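Local coordinates for protein inositol-3-phosphate synthase (Caenorhabditis elegans, PDB 1VKO) that is a synthase of the NAD(P)-binding Rossmann clan that assembles as four chains and holds nicotinamide-adenine-dinucleotide, pyrophosphate and a potassium ion, at residues 257-268 with 306-315; 412-420 with 431-442. All coordinates share one frame; numbering follows the deposited sequence.

Contact 1. Residues 257-268 with 306-315; sequences VRQGLNATADEI and VPGLIELAER
Glu-311 turns its CG opposite the backbone N (chi1 -175°) and runs on extended, a shape that lays OE1 against the first residue of helix 265-273. There it accepts the amide of Ala-265, N to OE1 2.9 Å, the N-H coming from above the carboxylate plane (41° out of it). A negative group at the amide end of a helix should be favoured by the helix dipole. Arg-315 bends at chi3 (59°) and brings its guanidinium over the methyl of Ala-265, CB lying 3.4 Å above the plane of that group and near its rim. Asp-266 meets the edge of the same group in a loose salt bridge, with OD1 3.3 Å from Arg-315 NH1 and both N-H bonds weak. Small Ala-265 fits as a knob among Gly-308, Glu-311, Leu-312 and Arg-315. Gly-308, lacking a side chain, lets the other backbone come right up, its CA 3.6 Å from that of Thr-264. Its amide, which in the first turn has no helical carbonyl to bond, donates to Asn-262 O at 3.0 Å. Pro-307 suits the first helical turn, where no amide hydrogen is required, and its CD rests 4.0 Å from Val-257 CG1. Val-306 adds its methyls beside Val-257 and Asn-262, whose ND2 is held by Asp-256. Thr-264 and Glu-267 close a capping box: Glu-267 N donates to Thr-264 OG1 (3.0 Å), and Thr-264 N returns a weak bond to Glu-267 OE1. Two helix N-termini thus meet, following neighbouring strands 242-247 and 295-298 of the parallel sheet, as expected of a Rossmann-type alpha/beta fold.

Contact 2. Residues 412-420 with 431-442; sequences DSKRAMDEY and TFVVHNTCEDSL. With K (potassium ion), chain B; NAD (nicotinamide-adenine-dinucleotide), chain G; POP (pyrophosphate 2-), chain H.
Asp-412 OD1 is gripped by three donors: Ser-441 OG at 2.8 Å, and the side-chain amides of Asn-87 and Asn-358. A carboxylate suits this place because OD2 can also take Ser-441 N on its syn lone pair; separately, the backbone O of Asp-412 accepts Asp-440 N. Fixed in this way, Ser-441 OG binds the potassium ion at 3.2 Å alongside Asn-88, a water and two oxygens of the NAD. Lys-414 runs across the Asp-440 carboxylate, CG 3.2 Å from OD1, and its bends at chi2 (95°) and chi4 (-85°) carry NZ on to pyrophosphate O2 at 2.7 Å. These groups cluster at one end of an antiparallel beta hairpin, strands 413-423 and 429-439, whose hydrogen-bonded pairs Lys-414/Cys-438, Ala-416/Asn-436, Asp-418/Val-434 and Tyr-420/Phe-432 are each bonded both ways, Lys-414 N to Cys-438 O weakly. Strand 413-423 also bonds to strand 346-356, and 429-439 continues the sheet into the second subunit. On the face bearing Met-417, its SD lies at the edge of the His-435 ring, 4.8 Å from the centroid, and His-435 ND1 is buried without a polar partner. Arg-415 on this face forms a salt bridge with Glu-419 of the third subunit.

The two contacts stand about 37 Å apart between centres and touch nowhere, each holding its own elements of the chain. Contact 1, partly buried and touched by no other subunit, joins the starts of two helices that follow strands of the parallel sheet; contact 2 is a buried strand pair whose surroundings include two neighbouring subunits. Both exploit helix N-termini, yet differently: at 257-268 with 306-315 the amides are met by a carboxylate, a carbonyl and a threonine hydroxyl of the same chain, whereas at 412-420 with 431-442 the same chemistry adjoins a metal, a dinucleotide and pyrophosphate. Backbone ladder bonds dominate contact 2, in contrast to the side-chain caps and close helix packing of contact 1.

Contact 1. Residues 257-268 with 306-315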
# COMPACT_ATOMS: atom_id res chain seq x y z
N VAL A 257 37.58 8.87 14.66
CA VAL A 257 38.67 8.52 13.74
C VAL A 257 39.60 9.72 13.70
O VAL A 257 39.15 10.85 13.49
CB VAL A 257 38.18 8.19 12.30
CG1 VAL A 257 39.32 7.63 11.46
CG2 VAL A 257 37.03 7.19 12.33
N ARG A 258 40.90 9.49 13.92
CA ARG A 258 41.90 10.57 13.99
C ARG A 258 43.28 9.97 14.10
O ARG A 258 43.43 8.85 14.57
CB ARG A 258 41.67 11.51 15.19
CG ARG A 258 41.55 10.83 16.57
CD ARG A 258 41.35 11.81 17.73
NE ARG A 258 40.95 11.17 18.99
CZ ARG A 258 41.80 10.62 19.87
NH1 ARG A 258 43.13 10.62 19.66
NH2 ARG A 258 41.31 10.05 20.98
N GLN A 259 44.29 10.73 13.69
CA GLN A 259 45.68 10.30 13.88
C GLN A 259 46.04 10.45 15.34
O GLN A 259 45.64 11.43 15.98
CB GLN A 259 46.66 11.04 12.95
CG GLN A 259 46.41 12.53 12.76
CD GLN A 259 47.38 13.15 11.75
OE1 GLN A 259 48.60 13.21 11.99
NE2 GLN A 259 46.85 13.62 10.62
N GLY A 260 46.79 9.47 15.85
CA GLY A 260 47.04 9.32 17.28
C GLY A 260 46.30 8.10 17.80
O GLY A 260 46.79 7.39 18.72
N LEU A 261 45.13 7.84 17.21
CA LEU A 261 44.23 6.81 17.70
C LEU A 261 44.19 5.59 16.81
O LEU A 261 44.48 4.48 17.27
CB LEU A 261 42.83 7.39 17.88
CG LEU A 261 41.64 6.46 18.18
CD1 LEU A 261 41.74 5.77 19.54
CD2 LEU A 261 40.38 7.25 18.07
N ASN A 262 43.84 5.78 15.54
CA ASN A 262 43.54 4.65 14.65
C ASN A 262 43.66 4.94 13.14
O ASN A 262 43.07 4.24 12.32
CB ASN A 262 42.15 4.07 15.00
CG ASN A 262 41.02 5.10 14.85
OD1 ASN A 262 41.17 6.08 14.13
ND2 ASN A 262 39.89 4.87 15.54
N ALA A 263 44.45 5.95 12.77
CA ALA A 263 44.69 6.25 11.34
C ALA A 263 45.68 5.28 10.71
O ALA A 263 45.64 5.04 9.48
CB ALA A 263 45.17 7.69 11.14
N THR A 264 46.58 4.72 11.52
CA THR A 264 47.53 3.73 11.01
C THR A 264 47.49 2.48 11.84
O THR A 264 46.95 2.49 12.94
CB THR A 264 48.96 4.26 11.06
OG1 THR A 264 49.47 4.12 12.39
CG2 THR A 264 49.02 5.77 10.75
N ALA A 265 48.10 1.41 11.32
CA ALA A 265 48.21 0.12 12.01
C ALA A 265 48.92 0.22 13.35
O ALA A 265 48.47 -0.37 14.33
CB ALA A 265 48.93 -0.89 11.12
N ASP A 266 50.04 0.93 13.36
CA ASP A 266 50.86 1.09 14.54
C ASP A 266 50.14 1.92 15.58
O ASP A 266 50.27 1.66 16.79
CB ASP A 266 52.19 1.74 14.18
CG ASP A 266 53.02 0.89 13.22
OD1 ASP A 266 53.02 -0.37 13.33
OD2 ASP A 266 53.71 1.40 12.32
N GLU A 267 49.38 2.92 15.12
CA GLU A 267 48.47 3.67 16.00
C GLU A 267 47.42 2.77 16.65
O GLU A 267 47.28 2.81 17.86
CB GLU A 267 47.79 4.82 15.26
CG GLU A 267 48.73 5.99 15.07
CD GLU A 267 48.13 7.09 14.23
OE1 GLU A 267 46.91 7.02 13.92
OE2 GLU A 267 48.86 8.05 13.89
N ILE A 268 46.71 1.96 15.87
CA ILE A 268 45.67 1.11 16.46
C ILE A 268 46.23 0.09 17.46
O ILE A 268 45.60 -0.13 18.51
CB ILE A 268 44.70 0.48 15.37
CG1 ILE A 268 43.52 -0.26 16.03
CG2 ILE A 268 45.40 -0.46 14.40
CD1 ILE A 268 42.33 0.62 16.26
N VAL A 306 38.32 1.13 10.18
CA VAL A 306 39.09 2.37 10.10
C VAL A 306 40.41 2.17 9.33
O VAL A 306 40.88 1.03 9.18
CB VAL A 306 39.37 2.93 11.53
CG1 VAL A 306 38.07 3.35 12.19
CG2 VAL A 306 40.08 1.90 12.39
N PRO A 307 41.03 3.25 8.84
CA PRO A 307 42.23 3.14 7.99
C PRO A 307 43.37 2.32 8.65
O PRO A 307 44.01 1.50 8.00
CB PRO A 307 42.65 4.60 7.77
CG PRO A 307 41.43 5.42 8.06
CD PRO A 307 40.63 4.66 9.08
N GLY A 308 43.58 2.51 9.94
CA GLY A 308 44.55 1.71 10.67
C GLY A 308 44.35 0.21 10.54
O GLY A 308 45.32 -0.53 10.42
N LEU A 309 43.10 -0.22 10.57
CA LEU A 309 42.71 -1.62 10.38
C LEU A 309 42.95 -2.15 8.96
O LEU A 309 43.55 -3.21 8.76
CB LEU A 309 41.25 -1.84 10.84
CG LEU A 309 41.36 -2.38 12.26
CD1 LEU A 309 40.09 -2.35 13.11
CD2 LEU A 309 41.82 -3.76 12.08
N ILE A 310 42.47 -1.43 7.98
CA ILE A 310 42.76 -1.80 6.61
C ILE A 310 44.27 -1.97 6.45
O ILE A 310 44.74 -3.07 6.07
CB ILE A 310 42.16 -0.77 5.65
CG1 ILE A 310 40.63 -0.88 5.66
CG2 ILE A 310 42.75 -0.94 4.25
CD1 ILE A 310 39.90 0.28 5.00
N GLU A 311 45.03 -0.92 6.78
CA GLU A 311 46.50 -1.03 6.74
C GLU A 311 47.02 -2.31 7.44
O GLU A 311 47.94 -2.97 6.96
CB GLU A 311 47.15 0.24 7.30
CG GLU A 311 48.66 0.26 7.19
CD GLU A 311 49.27 1.55 7.70
OE1 GLU A 311 48.72 2.17 8.62
OE2 GLU A 311 50.33 1.95 7.17
N LEU A 312 46.41 -2.69 8.55
CA LEU A 312 46.89 -3.86 9.29
C LEU A 312 46.57 -5.14 8.54
O LEU A 312 47.37 -6.08 8.49
CB LEU A 312 46.30 -3.88 10.72
CG LEU A 312 46.82 -4.95 11.71
CD1 LEU A 312 48.28 -4.74 12.19
CD2 LEU A 312 45.89 -5.05 12.89
N ALA A 313 45.39 -5.17 7.92
CA ALA A 313 45.05 -6.26 7.05
C ALA A 313 45.96 -6.31 5.81
O ALA A 313 46.38 -7.40 5.40
CB ALA A 313 43.60 -6.16 6.65
N GLU A 314 46.27 -5.16 5.20
CA GLU A 314 47.17 -5.12 4.03
C GLU A 314 48.52 -5.76 4.43
O GLU A 314 49.08 -6.58 3.71
CB GLU A 314 47.41 -3.68 3.49
CG GLU A 314 46.36 -3.11 2.51
CD GLU A 314 46.37 -1.56 2.39
OE1 GLU A 314 47.09 -0.87 3.17
OE2 GLU A 314 45.64 -1.01 1.52
N ARG A 315 49.00 -5.38 5.60
CA ARG A 315 50.30 -5.79 6.09
C ARG A 315 50.33 -7.26 6.47
O ARG A 315 51.40 -7.87 6.46
CB ARG A 315 50.69 -4.94 7.30
CG ARG A 315 52.07 -4.32 7.17
CD ARG A 315 52.32 -3.16 8.12
NE ARG A 315 52.16 -3.59 9.50
CZ ARG A 315 52.19 -2.77 10.53
NH1 ARG A 315 52.37 -1.47 10.29
NH2 ARG A 315 52.05 -3.22 11.78

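Contact 2. Residues 412-420 with 431-442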
# COMPACT_ATOMS: atom_id res chain seq x y z
N ASP A 412 10.66 -10.52 14.59
CA ASP A 412 11.63 -10.66 13.48
C ASP A 412 11.05 -10.27 12.10
O ASP A 412 11.79 -10.14 11.10
CB ASP A 412 12.14 -12.11 13.42
CG ASP A 412 13.35 -12.26 12.52
OD1 ASP A 412 14.45 -11.82 12.95
OD2 ASP A 412 13.29 -12.78 11.37
N SER A 413 9.73 -10.12 12.03
CA SER A 413 9.06 -9.81 10.77
C SER A 413 9.15 -8.30 10.52
O SER A 413 8.14 -7.59 10.69
CB SER A 413 7.60 -10.23 10.86
OG SER A 413 7.01 -10.41 9.58
N LYS A 414 10.32 -7.78 10.14
CA LYS A 414 10.40 -6.31 9.92
C LYS A 414 9.46 -5.87 8.79
O LYS A 414 9.14 -6.64 7.88
CB LYS A 414 11.84 -5.75 9.78
CG LYS A 414 12.37 -5.50 8.38
CD LYS A 414 12.17 -4.06 7.90
CE LYS A 414 13.08 -3.77 6.69
NZ LYS A 414 14.47 -3.37 7.07
N ARG A 415 8.99 -4.63 8.90
CA ARG A 415 8.03 -4.07 7.94
C ARG A 415 8.64 -2.83 7.30
O ARG A 415 8.90 -1.82 7.99
CB ARG A 415 6.72 -3.71 8.64
CG ARG A 415 6.09 -4.88 9.37
CD ARG A 415 5.67 -5.98 8.44
NE ARG A 415 5.53 -7.24 9.15
CZ ARG A 415 4.40 -7.66 9.73
NH1 ARG A 415 3.29 -6.92 9.68
NH2 ARG A 415 4.39 -8.84 10.34
N ALA A 416 8.90 -2.91 5.99
CA ALA A 416 9.52 -1.82 5.28
C ALA A 416 8.43 -1.08 4.51
O ALA A 416 7.77 -1.67 3.67
CB ALA A 416 10.64 -2.33 4.34
N MET A 417 8.23 0.19 4.82
CA MET A 417 7.23 1.00 4.11
C MET A 417 7.93 2.16 3.44
O MET A 417 8.61 2.96 4.09
CB MET A 417 6.13 1.46 5.07
CG MET A 417 5.22 0.30 5.49
SD MET A 417 4.01 0.62 6.79
CE MET A 417 2.75 1.61 5.96
N ASP A 418 7.78 2.23 2.11
CA ASP A 418 8.55 3.17 1.31
C ASP A 418 7.67 3.96 0.36
O ASP A 418 6.66 3.44 -0.14
CB ASP A 418 9.61 2.45 0.48
CG ASP A 418 10.67 1.77 1.33
OD1 ASP A 418 10.31 0.92 2.16
OD2 ASP A 418 11.90 1.99 1.21
N GLU A 419 8.06 5.21 0.13
CA GLU A 419 7.45 6.00 -0.95
C GLU A 419 8.55 6.55 -1.88
O GLU A 419 9.44 7.27 -1.44
CB GLU A 419 6.62 7.13 -0.35
CG GLU A 419 5.66 7.73 -1.35
CD GLU A 419 5.12 9.07 -0.89
OE1 GLU A 419 5.93 10.02 -0.82
OE2 GLU A 419 3.89 9.18 -0.64
N TYR A 420 8.48 6.19 -3.16
CA TYR A 420 9.34 6.84 -4.19
C TYR A 420 8.52 7.78 -5.08
O TYR A 420 7.51 7.38 -5.67
CB TYR A 420 10.03 5.80 -5.07
CG TYR A 420 11.00 4.85 -4.34
CD1 TYR A 420 10.53 3.86 -3.44
CD2 TYR A 420 12.38 4.90 -4.61
CE1 TYR A 420 11.46 2.97 -2.77
CE2 TYR A 420 13.31 4.02 -3.95
CZ TYR A 420 12.84 3.07 -3.06
OH TYR A 420 13.76 2.25 -2.47
N THR A 431 4.52 8.10 -8.77
CA THR A 431 4.65 7.82 -7.38
C THR A 431 4.48 6.30 -7.18
O THR A 431 3.47 5.72 -7.57
CB THR A 431 3.58 8.61 -6.56
OG1 THR A 431 3.65 10.01 -6.89
CG2 THR A 431 3.91 8.55 -5.06
N PHE A 432 5.49 5.68 -6.58
CA PHE A 432 5.42 4.25 -6.18
C PHE A 432 5.33 4.20 -4.67
O PHE A 432 6.22 4.70 -3.98
CB PHE A 432 6.67 3.45 -6.60
CG PHE A 432 7.12 3.63 -8.06
CD1 PHE A 432 7.75 4.80 -8.49
CD2 PHE A 432 6.97 2.57 -8.99
CE1 PHE A 432 8.19 4.96 -9.84
CE2 PHE A 432 7.42 2.70 -10.35
CZ PHE A 432 8.02 3.90 -10.77
N VAL A 433 4.26 3.62 -4.15
CA VAL A 433 4.16 3.29 -2.70
C VAL A 433 4.39 1.77 -2.53
O VAL A 433 3.81 1.01 -3.28
CB VAL A 433 2.77 3.67 -2.09
CG1 VAL A 433 2.71 3.31 -0.58
CG2 VAL A 433 2.42 5.17 -2.33
N VAL A 434 5.20 1.35 -1.54
CA VAL A 434 5.64 -0.05 -1.38
C VAL A 434 5.49 -0.59 0.06
O VAL A 434 5.84 0.10 1.01
CB VAL A 434 7.14 -0.21 -1.77
CG1 VAL A 434 7.64 -1.64 -1.54
CG2 VAL A 434 7.37 0.17 -3.20
N HIS A 435 4.98 -1.81 0.22
CA HIS A 435 5.01 -2.50 1.52
C HIS A 435 5.69 -3.89 1.42
O HIS A 435 5.25 -4.75 0.65
CB HIS A 435 3.61 -2.58 2.17
CG HIS A 435 3.62 -3.22 3.54
ND1 HIS A 435 3.52 -2.48 4.70
CD2 HIS A 435 3.71 -4.52 3.92
CE1 HIS A 435 3.56 -3.30 5.75
NE2 HIS A 435 3.67 -4.54 5.30
N ASN A 436 6.74 -4.08 2.23
CA ASN A 436 7.70 -5.18 2.14
C ASN A 436 7.91 -5.97 3.45
O ASN A 436 8.65 -5.52 4.34
CB ASN A 436 9.05 -4.62 1.73
CG ASN A 436 10.03 -5.68 1.30
OD1 ASN A 436 9.69 -6.87 1.20
ND2 ASN A 436 11.28 -5.25 1.01
N THR A 437 7.32 -7.15 3.55
CA THR A 437 7.46 -8.01 4.74
C THR A 437 8.81 -8.75 4.71
O THR A 437 9.01 -9.67 3.89
CB THR A 437 6.28 -8.97 4.83
OG1 THR A 437 5.08 -8.20 4.91
CG2 THR A 437 6.29 -9.75 6.19
N CYS A 438 9.75 -8.31 5.56
CA CYS A 438 11.16 -8.79 5.57
C CYS A 438 11.43 -9.66 6.80
O CYS A 438 11.56 -9.16 7.94
CB CYS A 438 12.16 -7.63 5.58
SG CYS A 438 12.08 -6.64 4.08
N GLU A 439 11.49 -10.96 6.58
CA GLU A 439 11.79 -11.87 7.67
C GLU A 439 13.28 -11.76 7.90
O GLU A 439 14.06 -12.55 7.36
CB GLU A 439 11.36 -13.27 7.27
CG GLU A 439 9.90 -13.34 6.83
CD GLU A 439 8.90 -12.93 7.92
OE1 GLU A 439 9.31 -12.66 9.08
OE2 GLU A 439 7.68 -12.86 7.61
N ASP A 440 13.68 -10.73 8.65
CA ASP A 440 15.09 -10.30 8.63
C ASP A 440 16.11 -11.44 8.72
O ASP A 440 17.05 -11.50 7.94
CB ASP A 440 15.37 -9.30 9.75
CG ASP A 440 14.91 -7.90 9.40
OD1 ASP A 440 14.80 -7.55 8.18
OD2 ASP A 440 14.62 -7.08 10.30
N SER A 441 15.92 -12.34 9.70
CA SER A 441 16.88 -13.42 9.97
C SER A 441 16.99 -14.35 8.76
O SER A 441 18.08 -14.84 8.43
CB SER A 441 16.47 -14.21 11.22
OG SER A 441 16.63 -13.43 12.40
N LEU A 442 15.84 -14.58 8.13
CA LEU A 442 15.73 -15.41 6.92
C LEU A 442 16.31 -14.68 5.70
O LEU A 442 16.77 -15.30 4.75
CB LEU A 442 14.27 -15.86 6.70
CG LEU A 442 13.65 -16.85 7.72
CD1 LEU A 442 12.19 -17.16 7.36
CD2 LEU A 442 14.44 -18.17 7.88
K K B . 17.64 -10.41 12.26
PA NAD G . 20.37 -9.98 17.68
O1A NAD G . 20.18 -9.16 18.86
O2A NAD G . 19.35 -11.05 17.68
O5B NAD G . 21.86 -10.52 17.71
C5B NAD G . 22.84 -9.84 18.45
C4B NAD G . 23.54 -10.86 19.33
O4B NAD G . 24.86 -10.43 19.55
C3B NAD G . 22.89 -10.99 20.68
O3B NAD G . 23.03 -12.37 21.00
C2B NAD G . 23.78 -10.25 21.64
O2B NAD G . 23.87 -11.10 22.78
C1B NAD G . 25.13 -10.30 20.92
N9A NAD G . 26.15 -9.26 21.21
C8A NAD G . 26.02 -7.93 21.46
N7A NAD G . 27.25 -7.42 21.69
C5A NAD G . 28.19 -8.37 21.59
C6A NAD G . 29.58 -8.40 21.76
N6A NAD G . 30.30 -7.33 22.14
N1A NAD G . 30.24 -9.59 21.61
C2A NAD G . 29.55 -10.74 21.33
N3A NAD G . 28.20 -10.70 21.21
C4A NAD G . 27.51 -9.55 21.32
O3 NAD G . 20.33 -9.11 16.31
PN NAD G . 20.36 -9.84 14.90
O1N NAD G . 21.02 -11.15 15.10
O2N NAD G . 19.00 -9.79 14.35
O5D NAD G . 21.42 -9.00 14.00
C5D NAD G . 22.70 -8.65 14.51
C4D NAD G . 23.36 -7.46 13.79
O4D NAD G . 23.27 -7.62 12.39
C3D NAD G . 22.72 -6.10 14.11
O3D NAD G . 23.74 -5.15 14.24
C2D NAD G . 22.02 -5.73 12.82
O2D NAD G . 21.94 -4.34 12.55
C1D NAD G . 22.91 -6.39 11.81
N1N NAD G . 22.13 -6.46 10.58
C2N NAD G . 20.99 -7.20 10.55
C3N NAD G . 20.25 -7.22 9.39
C7N NAD G . 19.25 -8.32 9.28
O7N NAD G . 19.11 -9.12 10.44
N7N NAD G . 18.58 -8.50 8.14
C4N NAD G . 20.66 -6.52 8.24
C5N NAD G . 21.81 -5.76 8.30
C6N NAD G . 22.55 -5.73 9.50
P1 POP H . 17.57 -3.66 4.81
O1 POP H . 18.13 -4.31 3.55
O2 POP H . 16.19 -4.19 5.10
O3 POP H . 17.48 -2.15 4.60
O POP H . 18.53 -4.04 6.08
P2 POP H . 18.33 -3.58 7.63
O4 POP H . 17.70 -4.75 8.39
O5 POP H . 19.69 -3.20 8.20
O6 POP H . 17.40 -2.38 7.86
O HOH W 1 16.77 -7.86 12.38